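Local coordinates for archaeal flagellar ATP-binding protein FlaH (Methanocaldococcus jannaschii DSM 2661, PDB 4WIA) that probably binds ATP and magnesium as a RecA/KaiC-like P-loop accessory ATPase of the archaellum, the archaeal motility filament, at residues L65-F70 against Y92-P97; V58-T63 against I125-S130; K121-F126 against I158-V163; D106-K111 against S130-N135; C44-Y49 against L77-N82. One frame throughout, in Å; residues are numbered along the deposited sequence.

Contact 1: residues L65-F70 against Y92-P97; sequences LTTLEF and YIPVYP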
# COMPACT_ATOMS: atom_id res chain seq x y z
N LEU A 65 -21.08 -2.62 19.54
CA LEU A 65 -19.82 -2.48 20.21
C LEU A 65 -19.48 -1.02 20.46
O LEU A 65 -19.53 -0.16 19.56
CB LEU A 65 -18.71 -3.11 19.35
CG LEU A 65 -18.87 -4.60 18.97
CD1 LEU A 65 -17.76 -5.06 18.07
CD2 LEU A 65 -18.90 -5.53 20.22
N THR A 66 -19.03 -0.77 21.68
CA THR A 66 -18.40 0.50 22.03
C THR A 66 -17.09 0.56 21.29
O THR A 66 -16.66 -0.43 20.70
CB THR A 66 -18.05 0.60 23.52
OG1 THR A 66 -17.18 -0.48 23.87
CG2 THR A 66 -19.28 0.56 24.40
N THR A 67 -16.47 1.74 21.31
CA THR A 67 -15.18 1.92 20.65
C THR A 67 -14.14 0.92 21.22
O THR A 67 -13.45 0.24 20.50
CB THR A 67 -14.72 3.39 20.77
OG1 THR A 67 -15.75 4.21 20.22
CG2 THR A 67 -13.47 3.66 19.96
N LEU A 68 -14.10 0.81 22.51
CA LEU A 68 -13.14 -0.04 23.20
C LEU A 68 -13.30 -1.50 22.73
O LEU A 68 -12.33 -2.11 22.27
CB LEU A 68 -13.38 0.10 24.69
CG LEU A 68 -12.54 -0.48 25.79
CD1 LEU A 68 -13.05 -1.82 26.29
CD2 LEU A 68 -11.13 -0.56 25.28
N GLU A 69 -14.53 -2.01 22.78
CA GLU A 69 -14.84 -3.36 22.35
C GLU A 69 -14.48 -3.55 20.88
O GLU A 69 -13.95 -4.58 20.52
CB GLU A 69 -16.31 -3.70 22.60
CG GLU A 69 -16.79 -3.62 24.04
CD GLU A 69 -18.33 -3.72 24.18
OE1 GLU A 69 -18.76 -4.58 24.98
OE2 GLU A 69 -19.15 -2.98 23.53
N PHE A 70 -14.72 -2.56 20.06
CA PHE A 70 -14.37 -2.62 18.65
C PHE A 70 -12.83 -2.73 18.45
O PHE A 70 -12.34 -3.55 17.66
CB PHE A 70 -14.92 -1.41 17.91
CG PHE A 70 -14.68 -1.44 16.45
CD1 PHE A 70 -15.43 -2.28 15.64
CD2 PHE A 70 -13.73 -0.63 15.86
CE1 PHE A 70 -15.21 -2.32 14.25
CE2 PHE A 70 -13.51 -0.70 14.50
CZ PHE A 70 -14.23 -1.54 13.69
N TYR A 92 -15.52 5.78 13.76
CA TYR A 92 -16.27 4.72 14.40
C TYR A 92 -17.40 5.33 15.24
O TYR A 92 -17.16 6.16 16.08
CB TYR A 92 -15.34 3.87 15.30
CG TYR A 92 -16.08 2.70 15.87
CD1 TYR A 92 -16.36 1.61 15.09
CD2 TYR A 92 -16.61 2.73 17.15
CE1 TYR A 92 -17.08 0.54 15.58
CE2 TYR A 92 -17.35 1.65 17.67
CZ TYR A 92 -17.57 0.56 16.86
OH TYR A 92 -18.29 -0.51 17.34
N ILE A 93 -18.64 4.87 15.02
CA ILE A 93 -19.82 5.46 15.63
C ILE A 93 -20.60 4.42 16.43
O ILE A 93 -21.39 3.64 15.86
CB ILE A 93 -20.74 5.99 14.56
CG1 ILE A 93 -19.98 6.96 13.63
CG2 ILE A 93 -21.98 6.68 15.21
CD1 ILE A 93 -19.55 8.25 14.30
N PRO A 94 -20.37 4.38 17.73
CA PRO A 94 -21.19 3.48 18.53
C PRO A 94 -22.59 4.06 18.78
O PRO A 94 -22.70 5.17 19.29
CB PRO A 94 -20.40 3.34 19.85
CG PRO A 94 -19.38 4.42 19.84
CD PRO A 94 -19.27 5.01 18.47
N VAL A 95 -23.64 3.28 18.48
CA VAL A 95 -25.00 3.68 18.80
C VAL A 95 -25.35 3.30 20.26
O VAL A 95 -25.96 2.25 20.53
CB VAL A 95 -25.98 3.05 17.81
CG1 VAL A 95 -27.40 3.57 18.07
CG2 VAL A 95 -25.54 3.37 16.38
N TYR A 96 -24.93 4.14 21.20
CA TYR A 96 -25.01 3.80 22.66
C TYR A 96 -26.35 3.31 23.15
O TYR A 96 -26.42 2.37 23.95
CB TYR A 96 -24.56 4.97 23.54
CG TYR A 96 -23.14 5.38 23.25
CD1 TYR A 96 -22.08 4.53 23.58
CD2 TYR A 96 -22.84 6.59 22.58
CE1 TYR A 96 -20.77 4.86 23.29
CE2 TYR A 96 -21.52 6.94 22.29
CZ TYR A 96 -20.49 6.06 22.64
OH TYR A 96 -19.18 6.38 22.38
N PRO A 97 -27.43 3.96 22.71
CA PRO A 97 -28.71 3.52 23.27
C PRO A 97 -29.09 2.08 22.90
O PRO A 97 -29.82 1.41 23.67
CB PRO A 97 -29.73 4.53 22.70
CG PRO A 97 -28.93 5.69 22.17
CD PRO A 97 -27.55 5.20 21.90
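F70 and Y92 lie ring on ring in an offset stack, with centroids 4.1 Å apart and planes 23° from parallel, and this pair is the tight part of the contact. Y92 CE1 sits above the F70 face, offset toward its rim, 3.2 Å from F70 CG. F70 CB in turn covers a face of the Y92 ring as a CH-pi contact, 3.9 Å from the ring centroid. Both rings reach this position with CG anti to the backbone N (chi1 -176° in F70, -175° in Y92), F70 from the first turn of helix 67-76 and Y92 from strand 90-94. F70 also meets the ring of Y60 of strand 58-62. At the far end of its ring, Y92 OH donates to L65 O at 2.6 Å; the hydroxyl stands above the carbonyl plane.

Toward the partly exposed side the packing is looser. T67 OG1 lies near the plane of the Y92 ring at its edge, 3.5 Å from Y92 CD2, while the P94 ring leans on the same hydroxyl and on L65 O. Here T66 and E69 form a capping box: E69 N reaches T66 OG1 at 3.2 Å, and T66 N reaches E69 OE2 at 2.9 Å. The chemistry thus implies a helix start held from two directions, by its own capping box and by a strand tyrosine that bonds the preceding carbonyl while stacking on the first turn, consistent with a well-defined beginning.

Contact 2: residues V58-T63 against I125-S130; sequences VTYVST and IFDSIS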
# COMPACT_ATOMS: atom_id res chain seq x y z
N VAL A 58 -13.29 5.00 5.94
CA VAL A 58 -14.43 4.24 6.31
C VAL A 58 -15.14 4.89 7.50
O VAL A 58 -14.48 5.32 8.45
CB VAL A 58 -14.01 2.81 6.69
CG1 VAL A 58 -15.20 2.01 7.16
CG2 VAL A 58 -13.37 2.11 5.50
N THR A 59 -16.47 4.89 7.47
CA THR A 59 -17.27 5.09 8.63
C THR A 59 -17.90 3.77 9.03
O THR A 59 -18.51 3.08 8.19
CB THR A 59 -18.42 6.07 8.35
OG1 THR A 59 -17.87 7.36 8.11
CG2 THR A 59 -19.39 6.19 9.57
N TYR A 60 -17.78 3.41 10.31
CA TYR A 60 -18.38 2.18 10.79
C TYR A 60 -19.36 2.52 11.90
O TYR A 60 -18.93 2.95 12.95
CB TYR A 60 -17.28 1.23 11.26
CG TYR A 60 -17.69 -0.24 11.43
CD1 TYR A 60 -18.68 -0.60 12.31
CD2 TYR A 60 -17.07 -1.24 10.71
CE1 TYR A 60 -19.08 -1.90 12.48
CE2 TYR A 60 -17.44 -2.57 10.88
CZ TYR A 60 -18.42 -2.91 11.76
OH TYR A 60 -18.83 -4.22 11.96
N VAL A 61 -20.65 2.27 11.68
CA VAL A 61 -21.68 2.54 12.63
C VAL A 61 -22.11 1.19 13.19
O VAL A 61 -22.64 0.37 12.46
CB VAL A 61 -22.89 3.22 11.98
CG1 VAL A 61 -24.00 3.54 13.00
CG2 VAL A 61 -22.47 4.47 11.24
N SER A 62 -21.92 0.99 14.49
CA SER A 62 -22.22 -0.24 15.17
C SER A 62 -23.36 -0.05 16.22
O SER A 62 -23.24 0.78 17.09
CB SER A 62 -20.99 -0.73 15.94
OG SER A 62 -21.28 -1.89 16.70
N THR A 63 -24.37 -0.90 16.17
CA THR A 63 -25.35 -1.01 17.22
C THR A 63 -24.95 -1.96 18.32
O THR A 63 -25.77 -2.27 19.16
CB THR A 63 -26.67 -1.53 16.62
OG1 THR A 63 -26.45 -2.75 15.89
CG2 THR A 63 -27.22 -0.51 15.66
N ILE A 125 -20.54 1.88 6.75
CA ILE A 125 -21.03 0.57 7.17
C ILE A 125 -22.07 0.74 8.29
O ILE A 125 -21.74 1.37 9.28
CB ILE A 125 -19.84 -0.25 7.66
CG1 ILE A 125 -18.87 -0.51 6.50
CG2 ILE A 125 -20.29 -1.57 8.25
CD1 ILE A 125 -17.56 -1.19 6.82
N PHE A 126 -23.25 0.09 8.18
CA PHE A 126 -24.19 0.02 9.26
C PHE A 126 -24.34 -1.41 9.73
O PHE A 126 -24.94 -2.22 9.04
CB PHE A 126 -25.57 0.57 8.85
CG PHE A 126 -25.51 1.99 8.37
CD1 PHE A 126 -25.49 3.01 9.26
CD2 PHE A 126 -25.34 2.28 7.05
CE1 PHE A 126 -25.39 4.33 8.87
CE2 PHE A 126 -25.21 3.60 6.64
CZ PHE A 126 -25.22 4.62 7.57
N ASP A 127 -23.83 -1.70 10.92
CA ASP A 127 -23.92 -3.02 11.47
C ASP A 127 -24.55 -2.88 12.86
O ASP A 127 -23.80 -2.76 13.83
CB ASP A 127 -22.49 -3.59 11.56
CG ASP A 127 -22.44 -4.98 12.18
OD1 ASP A 127 -23.48 -5.67 12.09
OD2 ASP A 127 -21.38 -5.37 12.73
N SER A 128 -25.88 -2.87 13.01
CA SER A 128 -26.89 -3.44 12.15
C SER A 128 -27.89 -2.38 11.69
O SER A 128 -28.41 -1.60 12.50
CB SER A 128 -27.62 -4.47 13.02
OG SER A 128 -28.93 -4.82 12.56
N ILE A 129 -28.19 -2.38 10.40
CA ILE A 129 -29.24 -1.53 9.90
C ILE A 129 -30.59 -2.11 10.32
O ILE A 129 -31.51 -1.36 10.63
CB ILE A 129 -29.16 -1.31 8.39
CG1 ILE A 129 -29.89 -0.04 7.98
CG2 ILE A 129 -29.79 -2.46 7.66
CD1 ILE A 129 -29.36 1.24 8.58
N SER A 130 -30.70 -3.44 10.43
CA SER A 130 -31.96 -4.05 10.88
C SER A 130 -32.34 -3.64 12.31
O SER A 130 -33.52 -3.35 12.57
CB SER A 130 -31.97 -5.58 10.70
OG SER A 130 -31.09 -6.25 11.59
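Strands 58-62 and 123-127 are parallel neighbours in the central sheet of a P-loop ATPase domain, and the contact runs to their C-terminal ends, where the nucleotide site is expected. The register is Y60 with I125, V61 with F126 and S62 with D127. I125 N donates to T59 O, V61 N to I125 O, and D127 N to V61 O at 2.8 Å, an almost straight bond (176°). On the face carrying Y60, I125 CG2 stands over the centre of the Y60 ring, 4.0 Å from its centroid. Y60 OH donates to D127 OD2 at 2.9 Å on the anti side, 22° out of the carboxylate plane; OD2 also bonds S41 OG, and OD1 bonds T162 OG1. Beyond the strands, T63 N bonds D127 O, and T63 OG1 accepts S128 N, the amide of the cis peptide between D127 and S128, at 2.9 Å. An acidic residue ending a hydrophobic strand beside a Walker A serine, S41 being a magnesium ligand by similarity, is consistent with the Walker B position of RecA-like ATPases.

Contact 3: residues K121-F126 against I158-V163; sequences KDVIIF and IIICTV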
# COMPACT_ATOMS: atom_id res chain seq x y z
N LYS A 121 -16.84 9.98 4.27
CA LYS A 121 -15.91 8.88 3.99
C LYS A 121 -16.30 8.13 2.75
O LYS A 121 -17.40 8.35 2.23
CB LYS A 121 -15.84 7.91 5.17
CG LYS A 121 -15.57 8.55 6.51
CD LYS A 121 -14.39 9.49 6.45
CE LYS A 121 -13.91 9.80 7.84
NZ LYS A 121 -12.93 10.92 7.80
N ASP A 122 -15.38 7.26 2.25
CA ASP A 122 -15.60 6.53 0.98
C ASP A 122 -16.58 5.44 1.20
O ASP A 122 -17.36 5.12 0.32
CB ASP A 122 -14.32 5.95 0.42
CG ASP A 122 -13.27 7.00 0.17
OD1 ASP A 122 -13.61 8.07 -0.40
OD2 ASP A 122 -12.11 6.77 0.60
N VAL A 123 -16.61 4.88 2.38
CA VAL A 123 -17.36 3.68 2.62
C VAL A 123 -18.07 3.86 3.91
O VAL A 123 -17.44 4.23 4.89
CB VAL A 123 -16.40 2.46 2.77
CG1 VAL A 123 -17.18 1.19 3.07
CG2 VAL A 123 -15.59 2.25 1.49
N ILE A 124 -19.37 3.54 3.95
CA ILE A 124 -20.12 3.66 5.18
C ILE A 124 -20.78 2.35 5.53
O ILE A 124 -21.54 1.81 4.75
CB ILE A 124 -21.20 4.76 5.05
CG1 ILE A 124 -20.54 6.10 4.65
CG2 ILE A 124 -21.95 4.93 6.35
CD1 ILE A 124 -20.54 6.36 3.16
N ILE A 125 -20.54 1.88 6.75
CA ILE A 125 -21.03 0.57 7.17
C ILE A 125 -22.07 0.74 8.29
O ILE A 125 -21.74 1.37 9.28
CB ILE A 125 -19.84 -0.25 7.66
CG1 ILE A 125 -18.87 -0.51 6.50
CG2 ILE A 125 -20.29 -1.57 8.25
CD1 ILE A 125 -17.56 -1.19 6.82
N PHE A 126 -23.25 0.09 8.18
CA PHE A 126 -24.19 0.02 9.26
C PHE A 126 -24.34 -1.41 9.73
O PHE A 126 -24.94 -2.22 9.04
CB PHE A 126 -25.57 0.57 8.85
CG PHE A 126 -25.51 1.99 8.37
CD1 PHE A 126 -25.49 3.01 9.26
CD2 PHE A 126 -25.34 2.28 7.05
CE1 PHE A 126 -25.39 4.33 8.87
CE2 PHE A 126 -25.21 3.60 6.64
CZ PHE A 126 -25.22 4.62 7.57
N ILE A 158 -19.70 3.83 -1.20
CA ILE A 158 -20.13 2.49 -0.98
C ILE A 158 -20.81 2.39 0.36
O ILE A 158 -20.29 2.88 1.32
CB ILE A 158 -18.90 1.54 -0.99
CG1 ILE A 158 -18.37 1.46 -2.42
CG2 ILE A 158 -19.29 0.16 -0.49
CD1 ILE A 158 -16.94 0.97 -2.53
N ILE A 159 -21.96 1.71 0.41
CA ILE A 159 -22.64 1.48 1.67
C ILE A 159 -22.84 -0.00 1.94
O ILE A 159 -23.19 -0.76 1.06
CB ILE A 159 -24.00 2.22 1.72
CG1 ILE A 159 -23.72 3.71 1.77
CG2 ILE A 159 -24.81 1.83 2.94
CD1 ILE A 159 -24.94 4.58 1.66
N ILE A 160 -22.64 -0.40 3.19
CA ILE A 160 -22.72 -1.77 3.54
C ILE A 160 -23.56 -1.87 4.79
O ILE A 160 -23.19 -1.27 5.77
CB ILE A 160 -21.27 -2.34 3.85
CG1 ILE A 160 -20.34 -2.11 2.66
CG2 ILE A 160 -21.34 -3.81 4.17
CD1 ILE A 160 -18.88 -2.55 2.87
N CYS A 161 -24.63 -2.68 4.78
CA CYS A 161 -25.44 -2.91 5.97
C CYS A 161 -25.56 -4.38 6.29
O CYS A 161 -25.63 -5.24 5.41
CB CYS A 161 -26.85 -2.43 5.76
SG CYS A 161 -27.09 -0.73 5.20
N THR A 162 -25.65 -4.69 7.58
CA THR A 162 -26.08 -6.01 7.97
C THR A 162 -27.57 -6.01 8.37
O THR A 162 -28.06 -5.05 8.93
CB THR A 162 -25.23 -6.55 9.11
OG1 THR A 162 -25.47 -5.79 10.28
CG2 THR A 162 -23.72 -6.45 8.76
N VAL A 163 -28.21 -7.14 8.11
CA VAL A 163 -29.59 -7.33 8.39
C VAL A 163 -29.77 -8.68 9.07
O VAL A 163 -29.32 -9.71 8.55
CB VAL A 163 -30.33 -7.38 7.05
CG1 VAL A 163 -31.78 -7.85 7.25
CG2 VAL A 163 -30.29 -6.03 6.36
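D122 O accepts I158 N at 3.1 Å and opens a parallel ladder between strands 123-127 and 158-163, adjacent in the central sheet of the P-loop domain; the strand segments run 10° apart. V123 pairs with I158, their side chains side by side and pointing the same way, while V123 CG1 reaches on to I160 CD1 at 4.1 Å. I124, on the other face, gives its N to I158 O and takes I160 N on its O, both at 2.9 Å, so its backbone links two residues of the partner strand. I125 returns to the face of V123: its CG1 lies 4.0 Å from I160 CB, on the side covered by helix 40-53, where I125 also touches A48. F126 continues the pattern, its N bonding I160 O at 2.8 Å and its O receiving the N of T162, whose hydroxyl is held by D127 and whose side chain touches K40 of the presumed P-loop. With CG anti to the carbonyl carbon (chi1 -58°), the F126 ring stands up from the face it shares with I159 and C161, where F149 meets it as well. I159 CG2 comes to the ring edge near its plane, and the C161 sulfur approaches obliquely, C161 SG lying 3.9 Å from F126 CD2.

Contact 4: residues D106-K111 against S130-N135; sequences DGFLKK and SALIAN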
# COMPACT_ATOMS: atom_id res chain seq x y z
N ASP A 106 -36.21 5.12 19.32
CA ASP A 106 -35.71 6.47 19.03
C ASP A 106 -35.67 6.77 17.52
O ASP A 106 -35.90 5.87 16.70
CB ASP A 106 -34.31 6.58 19.63
CG ASP A 106 -33.77 7.97 19.63
OD1 ASP A 106 -33.51 8.53 18.54
OD2 ASP A 106 -33.59 8.52 20.72
N GLY A 107 -35.44 8.03 17.13
CA GLY A 107 -35.34 8.45 15.72
C GLY A 107 -34.01 8.12 15.15
O GLY A 107 -33.21 9.00 14.77
N PHE A 108 -33.75 6.81 15.09
CA PHE A 108 -32.46 6.33 14.61
C PHE A 108 -32.27 6.65 13.16
O PHE A 108 -31.22 7.14 12.76
CB PHE A 108 -32.36 4.84 14.85
CG PHE A 108 -32.25 4.49 16.31
CD1 PHE A 108 -31.19 4.98 17.05
CD2 PHE A 108 -33.23 3.71 16.95
CE1 PHE A 108 -31.06 4.69 18.40
CE2 PHE A 108 -33.10 3.41 18.29
CZ PHE A 108 -31.99 3.88 19.02
N LEU A 109 -33.31 6.43 12.37
CA LEU A 109 -33.22 6.61 10.93
C LEU A 109 -33.02 8.06 10.49
O LEU A 109 -32.34 8.34 9.52
CB LEU A 109 -34.46 5.98 10.27
CG LEU A 109 -34.58 4.46 10.51
CD1 LEU A 109 -35.66 3.87 9.62
CD2 LEU A 109 -33.29 3.67 10.33
N LYS A 110 -33.64 8.97 11.21
CA LYS A 110 -33.42 10.39 11.00
C LYS A 110 -31.95 10.76 11.26
O LYS A 110 -31.34 11.42 10.43
CB LYS A 110 -34.35 11.16 11.91
CG LYS A 110 -34.18 12.67 11.86
CD LYS A 110 -35.13 13.37 12.80
CE LYS A 110 -34.72 14.81 12.96
NZ LYS A 110 -35.79 15.61 13.59
N LYS A 111 -31.39 10.29 12.37
CA LYS A 111 -29.94 10.48 12.67
C LYS A 111 -29.02 9.93 11.58
O LYS A 111 -28.05 10.56 11.15
CB LYS A 111 -29.57 9.80 14.00
CG LYS A 111 -29.96 10.58 15.25
CD LYS A 111 -28.74 11.19 15.99
CE LYS A 111 -29.04 11.69 17.40
NZ LYS A 111 -29.49 13.10 17.55
N SER A 130 -30.70 -3.44 10.43
CA SER A 130 -31.96 -4.05 10.88
C SER A 130 -32.34 -3.64 12.31
O SER A 130 -33.52 -3.35 12.57
CB SER A 130 -31.97 -5.58 10.70
OG SER A 130 -31.09 -6.25 11.59
N ALA A 131 -31.38 -3.55 13.23
CA ALA A 131 -31.67 -3.06 14.59
C ALA A 131 -32.13 -1.59 14.56
O ALA A 131 -33.06 -1.21 15.28
CB ALA A 131 -30.49 -3.22 15.50
N LEU A 132 -31.51 -0.76 13.72
CA LEU A 132 -31.88 0.66 13.64
C LEU A 132 -33.27 0.87 13.06
O LEU A 132 -33.99 1.76 13.51
CB LEU A 132 -30.86 1.40 12.78
CG LEU A 132 -29.46 1.52 13.39
CD1 LEU A 132 -28.43 2.00 12.38
CD2 LEU A 132 -29.43 2.44 14.60
N ILE A 133 -33.65 0.08 12.06
CA ILE A 133 -35.01 0.14 11.55
C ILE A 133 -36.01 -0.36 12.60
O ILE A 133 -36.96 0.34 12.95
CB ILE A 133 -35.18 -0.67 10.25
CG1 ILE A 133 -34.27 -0.05 9.18
CG2 ILE A 133 -36.65 -0.66 9.80
CD1 ILE A 133 -33.99 -0.90 7.94
N ALA A 134 -35.77 -1.56 13.11
CA ALA A 134 -36.72 -2.22 14.01
C ALA A 134 -37.01 -1.40 15.25
O ALA A 134 -38.06 -1.55 15.82
CB ALA A 134 -36.21 -3.60 14.39
N ASN A 135 -36.05 -0.58 15.67
CA ASN A 135 -36.23 0.25 16.82
C ASN A 135 -36.44 1.73 16.54
O ASN A 135 -36.43 2.54 17.46
CB ASN A 135 -35.06 0.07 17.76
CG ASN A 135 -34.98 -1.34 18.25
OD1 ASN A 135 -35.86 -1.81 18.93
ND2 ASN A 135 -33.93 -2.04 17.89
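N135, the first residue after helix 129-134, uses both ends of its backbone and its side chain at once: its carbonyl oxygen accepts D106 N across the contact at 3.2 Å, and the same N135 O lies at the edge of the F108 ring, near its plane, 3.4 Å from F108 CD2. Behind it, N135 N and N135 ND2 both reach A131 O, from opposite faces of that carbonyl's plane, ND2 at 2.9 Å. The ND2 bond, tilted from the amide plane, restrains the amide, which stands 79° from the F108 ring; N135 CB lies against F108 CE2. The remainder is apolar. F108 CB lies 3.8 Å from L132 CD2, and the two side chains cross at about a right angle. The next residue, L109, rests its CD2 branch on L132 O and against L132 CB (4.1 Å) and I133 CG1 (4.0 Å). Outside the pair, L98 of helix 96-100 packs on F108, L132 and N135, while D136 OD1 bonds L109 N near the start of helix 108-114. The contact is a helix-to-helix junction on the flank of the P-loop sheet, in which the C-terminal end of one short helix meets the N-terminal turn of another.

Contact 5: residues C44-Y49 against L77-N82; sequences CQRLAY and LNYSIN. With SO4 (sulfate ion), chain G.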
# COMPACT_ATOMS: atom_id res chain seq x y z
N CYS A 44 -17.89 -7.50 7.69
CA CYS A 44 -17.80 -6.03 7.57
C CYS A 44 -16.47 -5.56 8.00
O CYS A 44 -15.92 -4.64 7.44
CB CYS A 44 -18.88 -5.33 8.47
SG CYS A 44 -20.56 -5.54 7.85
N GLN A 45 -15.95 -6.20 9.03
CA GLN A 45 -14.63 -5.85 9.61
C GLN A 45 -13.48 -6.14 8.66
O GLN A 45 -12.61 -5.29 8.50
CB GLN A 45 -14.47 -6.58 10.93
CG GLN A 45 -15.31 -5.94 12.00
CD GLN A 45 -15.69 -6.86 13.14
OE1 GLN A 45 -15.09 -7.92 13.38
NE2 GLN A 45 -16.71 -6.40 13.91
N ARG A 46 -13.53 -7.30 8.00
CA ARG A 46 -12.54 -7.64 6.95
C ARG A 46 -12.61 -6.62 5.81
O ARG A 46 -11.56 -6.16 5.30
CB ARG A 46 -12.79 -9.04 6.41
CG ARG A 46 -12.15 -9.33 5.04
CD ARG A 46 -10.63 -9.34 5.12
NE ARG A 46 -9.99 -9.60 3.82
CZ ARG A 46 -9.78 -8.70 2.87
NH1 ARG A 46 -10.19 -7.45 3.01
NH2 ARG A 46 -9.14 -9.05 1.77
N LEU A 47 -13.83 -6.31 5.38
CA LEU A 47 -13.95 -5.34 4.29
C LEU A 47 -13.41 -3.98 4.70
O LEU A 47 -12.65 -3.35 3.97
CB LEU A 47 -15.41 -5.24 3.85
CG LEU A 47 -15.85 -6.51 3.12
CD1 LEU A 47 -17.35 -6.52 2.90
CD2 LEU A 47 -15.12 -6.67 1.78
N ALA A 48 -13.79 -3.53 5.91
CA ALA A 48 -13.30 -2.26 6.41
C ALA A 48 -11.79 -2.21 6.50
O ALA A 48 -11.17 -1.26 6.05
CB ALA A 48 -13.92 -1.96 7.77
N TYR A 49 -11.17 -3.24 7.06
CA TYR A 49 -9.70 -3.29 7.10
C TYR A 49 -9.05 -3.26 5.72
O TYR A 49 -8.07 -2.55 5.52
CB TYR A 49 -9.24 -4.52 7.88
CG TYR A 49 -7.75 -4.53 8.21
CD1 TYR A 49 -7.24 -3.66 9.14
CD2 TYR A 49 -6.87 -5.39 7.56
CE1 TYR A 49 -5.90 -3.64 9.41
CE2 TYR A 49 -5.51 -5.39 7.85
CZ TYR A 49 -5.04 -4.52 8.78
OH TYR A 49 -3.73 -4.54 9.04
N LEU A 77 -8.69 -10.09 15.67
CA LEU A 77 -8.57 -10.57 14.31
C LEU A 77 -7.29 -10.13 13.59
O LEU A 77 -7.06 -10.47 12.41
CB LEU A 77 -9.76 -10.05 13.50
CG LEU A 77 -11.10 -10.51 14.09
CD1 LEU A 77 -12.25 -9.93 13.32
CD2 LEU A 77 -11.24 -12.01 14.15
N ASN A 78 -6.42 -9.42 14.29
CA ASN A 78 -5.27 -8.88 13.63
C ASN A 78 -5.62 -7.99 12.47
O ASN A 78 -4.95 -7.96 11.46
CB ASN A 78 -4.40 -10.03 13.13
CG ASN A 78 -2.96 -9.76 13.38
OD1 ASN A 78 -2.37 -10.16 14.44
ND2 ASN A 78 -2.42 -8.90 12.54
N TYR A 79 -6.68 -7.21 12.67
CA TYR A 79 -7.04 -6.16 11.77
C TYR A 79 -6.92 -4.88 12.56
O TYR A 79 -7.86 -4.07 12.55
CB TYR A 79 -8.52 -6.26 11.34
CG TYR A 79 -8.92 -7.40 10.47
CD1 TYR A 79 -8.01 -8.01 9.60
CD2 TYR A 79 -10.20 -7.92 10.54
CE1 TYR A 79 -8.38 -9.05 8.79
CE2 TYR A 79 -10.58 -9.01 9.76
CZ TYR A 79 -9.66 -9.56 8.88
OH TYR A 79 -10.01 -10.64 8.12
N SER A 80 -5.80 -4.62 13.20
CA SER A 80 -5.78 -3.53 14.14
C SER A 80 -5.87 -2.14 13.42
O SER A 80 -5.30 -1.91 12.37
CB SER A 80 -4.62 -3.67 15.13
OG SER A 80 -3.43 -3.16 14.57
N ILE A 81 -6.69 -1.25 13.99
CA ILE A 81 -7.02 0.02 13.31
C ILE A 81 -6.81 1.26 14.18
O ILE A 81 -7.45 2.29 13.97
CB ILE A 81 -8.43 -0.04 12.78
CG1 ILE A 81 -9.45 -0.67 13.76
CG2 ILE A 81 -8.44 -0.84 11.46
CD1 ILE A 81 -9.64 -0.01 15.10
N ASN A 82 -5.88 1.18 15.12
CA ASN A 82 -5.59 2.27 16.03
C ASN A 82 -5.17 3.53 15.34
O ASN A 82 -5.66 4.61 15.64
CB ASN A 82 -4.46 1.84 16.98
CG ASN A 82 -4.83 0.62 17.76
OD1 ASN A 82 -4.22 -0.47 17.61
ND2 ASN A 82 -5.85 0.76 18.58
S SO4 G . -1.97 0.06 14.74
O1 SO4 G . -3.15 -0.75 14.93
O2 SO4 G . -1.09 -0.62 13.83
O3 SO4 G . -1.32 0.28 16.02
O4 SO4 G . -2.17 1.30 14.05
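With CG anti to the backbone N (chi1 -169°), Y49 swings out from helix 40-53 toward the loop 77-82, and Y79, with chi1 -68°, turns its ring back toward the helix. The rings are only 26° from parallel but slid apart, with centroids 5.1 Å apart, so they barely overlap; over one face of the Y49 ring stands Y79 CA, 3.7 Å from its centroid, a CH-pi contact. Y49 CD2 touches Y79 CD1 at 3.5 Å, and I81 CG2 meets the Y49 edge in its plane, 3.8 Å from Y49 CD1. Farther along, Y79 OH lies 3.3 Å from R46 CD, where the two side chains cross at about a right angle; the hydroxyl is hydrogen-bonded to I225 N. The R46 guanidinium makes a salt bridge with D14 through NE. Q45 OE1, bonded to Q73, rests against L77 CD1 at 3.5 Å. At the outer end of the loop a sulfate, probably from the crystallisation liquor, takes a hydrogen bond from K83 N and a weak one from N82 N. The loop thus joins helices 67-76 and 82-87 and lies against helix 40-53: M74 of helix 67-76 packs on Q45, Y79 and I81, while C44 of helix 40-53 touches Y60 of strand 58-62 and I160 and T162 of strand 158-163.

From the N terminus, helix 40-53 comes first, and contact 5 closes the loop that returns to it at 77-82. Strand 58-62 lies inside that loop; contact 2 pairs it with 123-127, so contacts 5 and 2 cross. Contact 1, from 65-70 to 92-97, crosses contact 5 as well and falls wholly within the span of contact 2. Contact 4, 106-111 to 130-135, crosses contacts 2 and 3. Contact 3 carries strand 123-127 on to 158-163, sharing I125 and F126 with contact 2. Contacts 2 and 3 thus pair neighbouring strands, contact 1 sets the start of helix 67-76 on edge strand 90-94, contact 5 ties the helix on one face to a loop, and contact 4 joins flanking helices.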